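Local coordinates for protein glucanase (Clostridium thermocellum, PDB 5GXX) that probably hydrolyses internal beta-1,4-glucosidic bonds of cellulose as a family 9 endoglucanase of the cellulosome, at residues R381-G386 with P439-D444; A125-K130 with W473-I478; P358-H363 with Y398-E403. The protein carries 1 engineered substitution. All coordinates share one frame; numbering follows the deposited sequence.

Contact 1 (R381-G386 with P439-D444)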
loop_
_atom_site.group_PDB
_atom_site.type_symbol
_atom_site.label_atom_id
_atom_site.label_comp_id
_atom_site.label_asym_id
_atom_site.label_seq_id
_atom_site.Cartn_x
_atom_site.Cartn_y
_atom_site.Cartn_z
ATOM N N ARG A 381 24.108 -17.976 7.950
ATOM C CA ARG A 381 25.261 -17.140 8.271
ATOM C C ARG A 381 26.124 -17.693 9.401
ATOM O O ARG A 381 27.307 -17.338 9.487
ATOM C CB ARG A 381 24.821 -15.702 8.545
ATOM C CG ARG A 381 24.317 -15.052 7.256
ATOM C CD ARG A 381 23.521 -13.774 7.531
ATOM N NE ARG A 381 24.265 -12.542 7.339
ATOM C CZ ARG A 381 23.791 -11.339 7.655
ATOM N NH1 ARG A 381 22.603 -11.203 8.232
ATOM N NH2 ARG A 381 24.542 -10.268 7.439
ATOM N N HIS A 382 25.551 -18.577 10.220
ATOM C CA HIS A 382 26.243 -19.131 11.389
ATOM C C HIS A 382 26.195 -20.640 11.443
ATOM O O HIS A 382 25.287 -21.245 10.885
ATOM C CB HIS A 382 25.673 -18.563 12.686
ATOM C CG HIS A 382 25.480 -17.083 12.618
ATOM N ND1 HIS A 382 26.540 -16.219 12.439
ATOM C CD2 HIS A 382 24.358 -16.324 12.622
ATOM C CE1 HIS A 382 26.072 -14.985 12.338
ATOM N NE2 HIS A 382 24.755 -15.017 12.480
ATOM N N VAL A 383 27.175 -21.224 12.133
ATOM C CA VAL A 383 27.243 -22.681 12.270
ATOM C C VAL A 383 26.671 -23.081 13.618
ATOM O O VAL A 383 27.224 -22.727 14.655
ATOM C CB VAL A 383 28.684 -23.209 12.196
ATOM C CG1 VAL A 383 28.711 -24.738 12.237
ATOM C CG2 VAL A 383 29.324 -22.724 10.913
ATOM N N LEU A 384 25.559 -23.808 13.601
ATOM C CA LEU A 384 24.926 -24.270 14.843
ATOM C C LEU A 384 25.593 -25.574 15.317
ATOM O O LEU A 384 24.991 -26.663 15.370
ATOM C CB LEU A 384 23.412 -24.459 14.629
ATOM C CG LEU A 384 22.571 -24.747 15.875
ATOM C CD1 LEU A 384 22.410 -23.531 16.795
ATOM C CD2 LEU A 384 21.184 -25.210 15.417
ATOM N N TYR A 385 26.855 -25.453 15.712
ATOM C CA TYR A 385 27.621 -26.647 16.043
ATOM C C TYR A 385 26.920 -27.507 17.068
ATOM O O TYR A 385 26.442 -27.037 18.126
ATOM C CB TYR A 385 29.013 -26.336 16.610
ATOM C CG TYR A 385 30.022 -25.836 15.607
ATOM C CD1 TYR A 385 30.649 -26.714 14.716
ATOM C CD2 TYR A 385 30.375 -24.490 15.578
ATOM C CE1 TYR A 385 31.592 -26.250 13.808
ATOM C CE2 TYR A 385 31.325 -24.025 14.673
ATOM C CZ TYR A 385 31.925 -24.904 13.790
ATOM O OH TYR A 385 32.859 -24.416 12.904
ATOM N N GLY A 386 26.937 -28.802 16.757
ATOM C CA GLY A 386 26.472 -29.777 17.728
ATOM C C GLY A 386 24.998 -30.126 17.728
ATOM O O GLY A 386 24.590 -31.047 18.431
ATOM N N PRO A 439 36.152 -22.020 15.538
ATOM C CA PRO A 439 36.916 -21.150 14.658
ATOM C C PRO A 439 36.067 -19.946 14.256
ATOM O O PRO A 439 34.835 -20.044 14.236
ATOM C CB PRO A 439 37.187 -22.041 13.445
ATOM C CG PRO A 439 36.057 -22.992 13.419
ATOM C CD PRO A 439 35.730 -23.256 14.857
ATOM N N PRO A 440 36.716 -18.811 13.965
ATOM C CA PRO A 440 35.978 -17.596 13.624
ATOM C C PRO A 440 35.247 -17.766 12.299
ATOM O O PRO A 440 35.737 -18.431 11.386
ATOM C CB PRO A 440 37.065 -16.515 13.516
ATOM C CG PRO A 440 38.288 -17.107 14.133
ATOM C CD PRO A 440 38.173 -18.597 13.996
ATOM N N GLU A 441 34.064 -17.169 12.204
ATOM C CA GLU A 441 33.271 -17.223 10.983
ATOM C C GLU A 441 33.698 -16.156 9.984
ATOM O O GLU A 441 34.177 -15.089 10.370
ATOM C CB GLU A 441 31.785 -17.027 11.318
ATOM C CG GLU A 441 31.208 -18.251 12.014
ATOM C CD GLU A 441 29.736 -18.132 12.401
ATOM O OE1 GLU A 441 29.110 -17.054 12.273
ATOM O OE2 GLU A 441 29.182 -19.155 12.844
ATOM N N GLN A 442 33.516 -16.474 8.706
ATOM C CA GLN A 442 33.536 -15.480 7.640
ATOM C C GLN A 442 32.298 -14.603 7.785
ATOM O O GLN A 442 31.178 -15.106 7.790
ATOM C CB GLN A 442 33.514 -16.186 6.278
ATOM C CG GLN A 442 33.536 -15.254 5.066
ATOM C CD GLN A 442 34.719 -14.302 5.063
ATOM O OE1 GLN A 442 34.545 -13.082 5.097
ATOM N NE2 GLN A 442 35.930 -14.855 5.034
ATOM N N ARG A 443 32.492 -13.298 7.920
ATOM C CA ARG A 443 31.361 -12.389 8.040
ATOM C C ARG A 443 31.034 -11.749 6.695
ATOM O O ARG A 443 31.843 -11.779 5.760
ATOM C CB ARG A 443 31.625 -11.326 9.108
ATOM C CG ARG A 443 31.923 -11.947 10.470
ATOM C CD ARG A 443 32.168 -10.909 11.535
ATOM N NE ARG A 443 32.419 -11.568 12.816
ATOM C CZ ARG A 443 32.458 -10.950 13.994
ATOM N NH1 ARG A 443 32.272 -9.641 14.077
ATOM N NH2 ARG A 443 32.660 -11.652 15.097
ATOM N N ASP A 444 29.804 -11.261 6.575
ATOM C CA ASP A 444 29.473 -10.406 5.444
ATOM C C ASP A 444 29.078 -9.038 5.989
ATOM O O ASP A 444 29.216 -8.796 7.191
ATOM C CB ASP A 444 28.509 -11.061 4.435
ATOM C CG ASP A 444 27.334 -11.784 5.080
ATOM O OD1 ASP A 444 26.881 -11.382 6.173
ATOM O OD2 ASP A 444 26.830 -12.743 4.457
HETATM O O HOH W 1 29.212 -16.612 7.390
HETATM O O HOH W 2 32.804 -21.745 12.628
#

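Contact 2 (A125-K130 with W473-I478)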
loop_
_atom_site.group_PDB
_atom_site.type_symbol
_atom_site.label_atom_id
_atom_site.label_comp_id
_atom_site.label_asym_id
_atom_site.label_seq_id
_atom_site.Cartn_x
_atom_site.Cartn_y
_atom_site.Cartn_z
ATOM N N ALA A 125 17.323 -13.674 17.748
ATOM C CA ALA A 125 16.990 -13.466 19.151
ATOM C C ALA A 125 17.169 -12.020 19.615
ATOM O O ALA A 125 16.306 -11.463 20.291
ATOM C CB ALA A 125 17.846 -14.397 20.033
ATOM N N GLU A 126 18.293 -11.418 19.240
ATOM C CA GLU A 126 18.685 -10.125 19.790
ATOM C C GLU A 126 17.792 -8.961 19.355
ATOM O O GLU A 126 17.848 -7.882 19.963
ATOM C CB GLU A 126 20.130 -9.812 19.415
ATOM C CG GLU A 126 21.203 -10.730 20.010
ATOM C CD GLU A 126 21.353 -12.064 19.291
ATOM O OE1 GLU A 126 20.740 -12.290 18.216
ATOM O OE2 GLU A 126 22.096 -12.918 19.851
ATOM N N VAL A 127 16.997 -9.165 18.312
ATOM C CA VAL A 127 16.139 -8.085 17.811
ATOM C C VAL A 127 14.644 -8.365 17.984
ATOM O O VAL A 127 13.822 -7.542 17.581
ATOM C CB VAL A 127 16.472 -7.712 16.338
ATOM C CG1 VAL A 127 17.910 -7.172 16.252
ATOM C CG2 VAL A 127 16.266 -8.901 15.419
ATOM N N ILE A 128 14.271 -9.477 18.614
ATOM C CA ILE A 128 12.845 -9.860 18.700
ATOM C C ILE A 128 11.964 -8.857 19.460
ATOM O O ILE A 128 10.764 -8.750 19.182
ATOM C CB ILE A 128 12.639 -11.308 19.242
ATOM C CG1 ILE A 128 11.224 -11.812 18.916
ATOM C CG2 ILE A 128 12.908 -11.368 20.734
ATOM C CD1 ILE A 128 11.038 -13.305 19.152
ATOM N N GLU A 129 12.537 -8.119 20.408
ATOM C CA GLU A 129 11.758 -7.141 21.167
ATOM C C GLU A 129 11.320 -5.939 20.334
ATOM O O GLU A 129 10.395 -5.233 20.733
ATOM C CB GLU A 129 12.511 -6.702 22.425
ATOM C CG GLU A 129 12.710 -7.853 23.403
ATOM C CD GLU A 129 13.533 -7.476 24.623
ATOM O OE1 GLU A 129 14.363 -6.543 24.541
ATOM O OE2 GLU A 129 13.376 -8.148 25.659
ATOM N N LYS A 130 11.954 -5.716 19.184
ATOM C CA LYS A 130 11.492 -4.708 18.238
ATOM C C LYS A 130 10.250 -5.174 17.487
ATOM O O LYS A 130 9.462 -4.342 17.031
ATOM C CB LYS A 130 12.594 -4.326 17.242
ATOM C CG LYS A 130 13.827 -3.647 17.854
ATOM C CD LYS A 130 13.535 -2.301 18.525
ATOM C CE LYS A 130 13.099 -1.222 17.559
ATOM N NZ LYS A 130 13.340 0.141 18.146
ATOM N N TRP A 473 26.468 -10.605 13.721
ATOM C CA TRP A 473 27.596 -11.068 14.548
ATOM C C TRP A 473 27.839 -10.191 15.775
ATOM O O TRP A 473 28.883 -9.541 15.873
ATOM C CB TRP A 473 28.889 -11.145 13.720
ATOM C CG TRP A 473 28.903 -12.256 12.747
ATOM C CD1 TRP A 473 29.380 -13.516 12.954
ATOM C CD2 TRP A 473 28.429 -12.217 11.399
ATOM N NE1 TRP A 473 29.236 -14.267 11.813
ATOM C CE2 TRP A 473 28.651 -13.496 10.841
ATOM C CE3 TRP A 473 27.836 -11.221 10.611
ATOM C CZ2 TRP A 473 28.293 -13.809 9.533
ATOM C CZ3 TRP A 473 27.490 -11.528 9.303
ATOM C CH2 TRP A 473 27.723 -12.818 8.777
ATOM N N PRO A 474 26.882 -10.139 16.716
ATOM C CA PRO A 474 25.541 -10.710 16.678
ATOM C C PRO A 474 24.558 -9.699 16.093
ATOM O O PRO A 474 24.866 -8.501 16.003
ATOM C CB PRO A 474 25.219 -10.904 18.159
ATOM C CG PRO A 474 25.930 -9.736 18.843
ATOM C CD PRO A 474 27.148 -9.455 17.995
ATOM N N ALA A 475 23.361 -10.156 15.741
ATOM C CA ALA A 475 22.305 -9.199 15.405
ATOM C C ALA A 475 22.217 -8.143 16.505
ATOM O O ALA A 475 22.343 -8.471 17.683
ATOM C CB ALA A 475 20.961 -9.924 15.248
ATOM N N ARG A 476 22.049 -6.866 16.148
ATOM C CA ARG A 476 22.114 -5.817 17.161
ATOM C C ARG A 476 21.489 -4.544 16.630
ATOM O O ARG A 476 21.187 -4.444 15.444
ATOM C CB ARG A 476 23.566 -5.559 17.607
ATOM C CG ARG A 476 24.490 -5.083 16.506
ATOM C CD ARG A 476 25.973 -5.117 16.932
ATOM N NE ARG A 476 26.865 -4.652 15.871
ATOM C CZ ARG A 476 27.233 -5.375 14.817
ATOM N NH1 ARG A 476 26.815 -6.630 14.656
ATOM N NH2 ARG A 476 28.049 -4.848 13.919
ATOM N N LEU A 477 21.348 -3.592 17.541
ATOM C CA LEU A 477 20.697 -2.311 17.301
ATOM C C LEU A 477 21.706 -1.205 17.578
ATOM O O LEU A 477 22.396 -1.215 18.609
ATOM C CB LEU A 477 19.511 -2.174 18.260
ATOM C CG LEU A 477 18.502 -3.321 18.130
ATOM C CD1 LEU A 477 17.508 -3.284 19.275
ATOM C CD2 LEU A 477 17.774 -3.370 16.784
ATOM N N ILE A 478 21.812 -0.268 16.633
ATOM C CA ILE A 478 22.617 0.938 16.809
ATOM C C ILE A 478 21.705 2.161 16.743
ATOM O O ILE A 478 21.017 2.394 15.739
ATOM C CB ILE A 478 23.752 1.067 15.760
ATOM C CG1 ILE A 478 24.742 -0.103 15.876
ATOM C CG2 ILE A 478 24.480 2.390 15.937
ATOM C CD1 ILE A 478 25.782 -0.214 14.748
HETATM O O HOH W 3 22.486 -12.874 16.336
#

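Contact 3 (P358-H363 with Y398-E403)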
loop_
_atom_site.group_PDB
_atom_site.type_symbol
_atom_site.label_atom_id
_atom_site.label_comp_id
_atom_site.label_asym_id
_atom_site.label_seq_id
_atom_site.Cartn_x
_atom_site.Cartn_y
_atom_site.Cartn_z
ATOM N N PRO A 358 24.153 -31.557 8.187
ATOM C CA PRO A 358 23.131 -30.596 7.776
ATOM C C PRO A 358 23.695 -29.179 7.862
ATOM O O PRO A 358 24.438 -28.855 8.801
ATOM C CB PRO A 358 22.013 -30.804 8.824
ATOM C CG PRO A 358 22.281 -32.181 9.376
ATOM C CD PRO A 358 23.772 -32.215 9.449
ATOM N N GLN A 359 23.329 -28.351 6.886
ATOM C CA GLN A 359 23.706 -26.945 6.926
ATOM C C GLN A 359 22.533 -25.986 7.004
ATOM O O GLN A 359 22.755 -24.779 7.117
ATOM C CB GLN A 359 24.579 -26.596 5.722
ATOM C CG GLN A 359 25.924 -27.318 5.748
ATOM C CD GLN A 359 26.795 -26.979 4.544
ATOM O OE1 GLN A 359 26.988 -27.822 3.668
ATOM N NE2 GLN A 359 27.293 -25.748 4.491
ATOM N N ARG A 360 21.311 -26.508 6.943
ATOM C CA ARG A 360 20.115 -25.659 6.992
ATOM C C ARG A 360 19.166 -26.040 8.118
ATOM O O ARG A 360 17.961 -26.223 7.891
ATOM C CB ARG A 360 19.390 -25.672 5.640
ATOM C CG ARG A 360 20.164 -25.041 4.487
ATOM C CD ARG A 360 20.292 -23.517 4.575
ATOM N NE ARG A 360 19.087 -22.879 4.048
ATOM C CZ ARG A 360 18.810 -21.582 4.101
ATOM N NH1 ARG A 360 19.619 -20.731 4.726
ATOM N NH2 ARG A 360 17.689 -21.146 3.542
ATOM N N PRO A 361 19.698 -26.141 9.349
ATOM C CA PRO A 361 18.792 -26.436 10.461
ATOM C C PRO A 361 17.694 -25.380 10.577
ATOM O O PRO A 361 17.913 -24.208 10.221
ATOM C CB PRO A 361 19.710 -26.415 11.684
ATOM C CG PRO A 361 20.846 -25.501 11.281
ATOM C CD PRO A 361 21.047 -25.751 9.803
ATOM N N HIS A 362 16.528 -25.797 11.072
ATOM C CA HIS A 362 15.374 -24.905 11.238
ATOM C C HIS A 362 15.598 -24.046 12.477
ATOM O O HIS A 362 15.019 -24.272 13.539
ATOM C CB HIS A 362 14.090 -25.751 11.332
ATOM C CG HIS A 362 12.823 -24.966 11.167
ATOM N ND1 HIS A 362 12.315 -24.593 9.938
ATOM C CD2 HIS A 362 11.954 -24.498 12.093
ATOM C CE1 HIS A 362 11.178 -23.941 10.119
ATOM N NE2 HIS A 362 10.944 -23.862 11.416
ATOM N N HIS A 363 16.485 -23.063 12.354
ATOM C CA HIS A 363 16.954 -22.315 13.523
ATOM C C HIS A 363 17.145 -20.863 13.102
ATOM O O HIS A 363 17.979 -20.539 12.244
ATOM C CB HIS A 363 18.263 -22.920 14.061
ATOM C CG HIS A 363 18.673 -22.385 15.395
ATOM N ND1 HIS A 363 19.234 -21.130 15.549
ATOM C CD2 HIS A 363 18.618 -22.930 16.631
ATOM C CE1 HIS A 363 19.493 -20.927 16.828
ATOM N NE2 HIS A 363 19.139 -22.007 17.503
ATOM N N TYR A 398 15.931 -38.190 3.487
ATOM C CA TYR A 398 16.249 -36.910 4.095
ATOM C C TYR A 398 16.786 -35.953 3.039
ATOM O O TYR A 398 17.534 -36.362 2.139
ATOM C CB TYR A 398 17.265 -37.124 5.236
ATOM C CG TYR A 398 17.848 -35.852 5.808
ATOM C CD1 TYR A 398 17.203 -35.174 6.830
ATOM C CD2 TYR A 398 19.001 -35.292 5.264
ATOM C CE1 TYR A 398 17.730 -33.981 7.350
ATOM C CE2 TYR A 398 19.516 -34.105 5.744
ATOM C CZ TYR A 398 18.880 -33.455 6.787
ATOM O OH TYR A 398 19.412 -32.281 7.277
ATOM N N GLU A 399 16.391 -34.689 3.186
ATOM C CA GLU A 399 17.035 -33.588 2.461
ATOM C C GLU A 399 17.204 -32.432 3.431
ATOM O O GLU A 399 16.309 -32.127 4.232
ATOM C CB GLU A 399 16.195 -33.133 1.262
ATOM C CG GLU A 399 16.014 -34.151 0.141
ATOM C CD GLU A 399 17.279 -34.471 -0.645
ATOM O OE1 GLU A 399 18.264 -33.699 -0.591
ATOM O OE2 GLU A 399 17.279 -35.508 -1.344
ATOM N N ASP A 400 18.365 -31.791 3.319
ATOM C CA ASP A 400 18.756 -30.658 4.141
ATOM C C ASP A 400 18.078 -29.399 3.606
ATOM O O ASP A 400 18.557 -28.795 2.641
ATOM C CB ASP A 400 20.282 -30.543 4.052
ATOM C CG ASP A 400 20.862 -29.448 4.917
ATOM O OD1 ASP A 400 20.185 -29.013 5.872
ATOM O OD2 ASP A 400 22.013 -29.043 4.605
ATOM N N ASN A 401 16.955 -29.027 4.213
ATOM C CA ASN A 401 16.095 -27.977 3.686
ATOM C C ASN A 401 15.566 -27.197 4.890
ATOM O O ASN A 401 15.007 -27.786 5.826
ATOM C CB ASN A 401 14.980 -28.666 2.888
ATOM C CG ASN A 401 13.909 -27.718 2.391
ATOM O OD1 ASN A 401 13.973 -26.503 2.589
ATOM N ND2 ASN A 401 12.897 -28.287 1.737
ATOM N N ILE A 402 15.764 -25.882 4.916
ATOM C CA ILE A 402 15.301 -25.088 6.046
ATOM C C ILE A 402 13.771 -25.147 6.213
ATOM O O ILE A 402 13.233 -24.941 7.299
ATOM C CB ILE A 402 15.780 -23.612 5.942
ATOM C CG1 ILE A 402 15.719 -22.931 7.313
ATOM C CG2 ILE A 402 14.993 -22.843 4.857
ATOM C CD1 ILE A 402 16.247 -21.480 7.307
ATOM N N GLU A 403 13.073 -25.448 5.124
ATOM C CA GLU A 403 11.618 -25.482 5.142
ATOM C C GLU A 403 11.072 -26.741 5.817
ATOM O O GLU A 403 9.896 -26.782 6.207
ATOM C CB GLU A 403 11.036 -25.340 3.734
ATOM C CG GLU A 403 11.340 -24.003 3.057
ATOM C CD GLU A 403 10.691 -22.802 3.729
ATOM O OE1 GLU A 403 9.713 -22.951 4.505
ATOM O OE2 GLU A 403 11.155 -21.678 3.451
HETATM O O HOH W 4 17.110 -24.583 2.560
#

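Contact 1 (R381-G386 with P439-D444)
Glu441 OE1 is gripped by two donors: His382 ND1, which meets it over 2.7 Å in a His-carboxylate hydrogen bond, and Trp473 NE1 from beyond the two segments. The His382 bond is almost straight and uses the syn lone pair of Glu441 OE1, with ring and carboxylate nearly coplanar. Glu441 reaches in with an extended chain (chi2 179°), and its other oxygen, Glu441 OE2, accepts Val383 N at 3.0 Å from above the carboxylate plane. This acid, hemmed in by donors, is probably held as an anion, and Trp34 stacks on the His382 ring.

Arg381 and Asp444 form a side-on salt bridge in which two nitrogens converge on one oxygen: NE lies 3.1 Å and NH2 2.9 Å from Asp444 OD1. Both bonds stay close to the guanidinium plane, but the carboxylate is turned 42° against it, and only the NE bond uses the syn lone pair. The bend at chi3 of Arg381 (100°) swings this group across to the acid. Arg381 NH2 also bonds to Arg470 O and NH1 to Gly368 O.

A water bridges Tyr385 OH and Pro439 O. Tyr385 OH also rests 3.5 Å from Pro439 CG.

The contact fastens the linker between helix 412-429 and strand 447-456 to the loop after helix 364-367, where Leu384 and Tyr385 touch helix 7-20.

Contact 2 (A125-K130 with W473-I478)
This contact belongs to the interface between two modules: residues 125-130 are part of the glycoside hydrolase family 9 region and residues 473-478 of the cellulose-binding region. Its closest approach is made by Glu126, whose aliphatic part lies against the Ala475 carbonyl, with Glu126 CB 3.1 Å and Glu126 CG 3.4 Å from Ala475 O. A bend at chi2 (79°) folds the Glu126 chain back, bringing its carboxylate beside the Ala475 methyl and the Pro474 ring; Glu126 OE1 is 3.8 Å from Ala475 CB.

The polar link is indirect. A bridging water donates to Glu126 OE1 at 2.6 Å and accepts from Ala475 N at 2.9 Å, satisfying the amide that follows the cis peptide bond between Trp473 and Pro474. The second oxygen, Glu126 OE2, is taken up within its own region by a salt bridge to Arg35 and a hydrogen bond from Gly36 N.

Apolar groups continue the seam. Val127 CG1 does the touching for its residue, 3.8 Å from Leu477 CD2 and a little farther from the Ala475 methyl. The Leu477 fork also meets Lys130 along its shaft, where Lys130 CG lies 4.0 Å from Leu477 CD1, while the ammonium end runs on to Thr538 OG1. The CB of Arg476 points away from residues 125-130, and its guanidinium braces its own loop: Arg476 NH1 bonds to Pro474 O at 3.0 Å and also forms a salt bridge with Glu446.

Short helix 128-131 and the turn before it therefore abut the loop connecting strands 460-469 and 481-488, with Arg476 and Ile478 packed on Phe447 of strand 447-456.

Contact 3 (P358-H363 with Y398-E403)
Direct hydrogen bonds join Asp400 to two successive amides: Gln359 N meets Asp400 OD2 at 2.7 Å and Arg360 N meets Asp400 OD1 at 2.9 Å. A chi1 of -177° sets the Asp400 carboxylate opposite its own amide, facing these two N-H groups; Arg360 N uses the syn lone pair, whereas Gln359 N lies 32° out of the carboxylate plane. His362, centre of an inverse gamma turn, donates from ND1 to Ile402 O over 2.8 Å, in the ring plane and almost in line with the carbonyl bond, which helps to set the rotation of the imidazole. Asn408 also bonds to Asp400 OD1 and Tyr398 OH, and Arg360 NH1 to Pro377 O. A weak CA-H...O contact runs from Ile402 CA to Arg360 O at 3.4 Å.

One bridge passes through solvent: a water accepts from both Arg360 NE and Ile402 N.

Packing centres on Ile402. The Arg360 chain, bent at chi2 and chi3, lays one guanidinium face over Ile402 CB and CD1, while Arg360 NH2 comes 3.4 Å from Ile402 CG2. At the other end Tyr398 OH sits 3.4 Å from Pro358 CB.

Both loops belong to the glycoside hydrolase family 9 region. Loop 358-363 leads directly into helix 364-367, with His363 as its N-cap, and Arg360 and Ile402 both touch His367 there; the partner loop runs on toward helix 412-429.

Along the chain the segments come in the order 125-130, 358-363, 381-386, 398-403, 439-444, 473-478. Contacts 1 and 3 interlock, their segments alternating, and residues of both touch helix 364-367; their centres are about 16 Å apart and they meet where Leu384 packs on Pro361 and His363. Contact 2 encloses both in sequence. Its centre lies about 17 Å from that of contact 1, which it meets through Trp473, placed against Glu441, His382, Arg443 and Asp444, but about 23 Å from the centre of contact 3, without touching it. Contact 3 thus ties loops within the hydrolase region, while contacts 1 and 2 secure the linker and cellulose-binding region to it, consistent with a fixed arrangement of the modules.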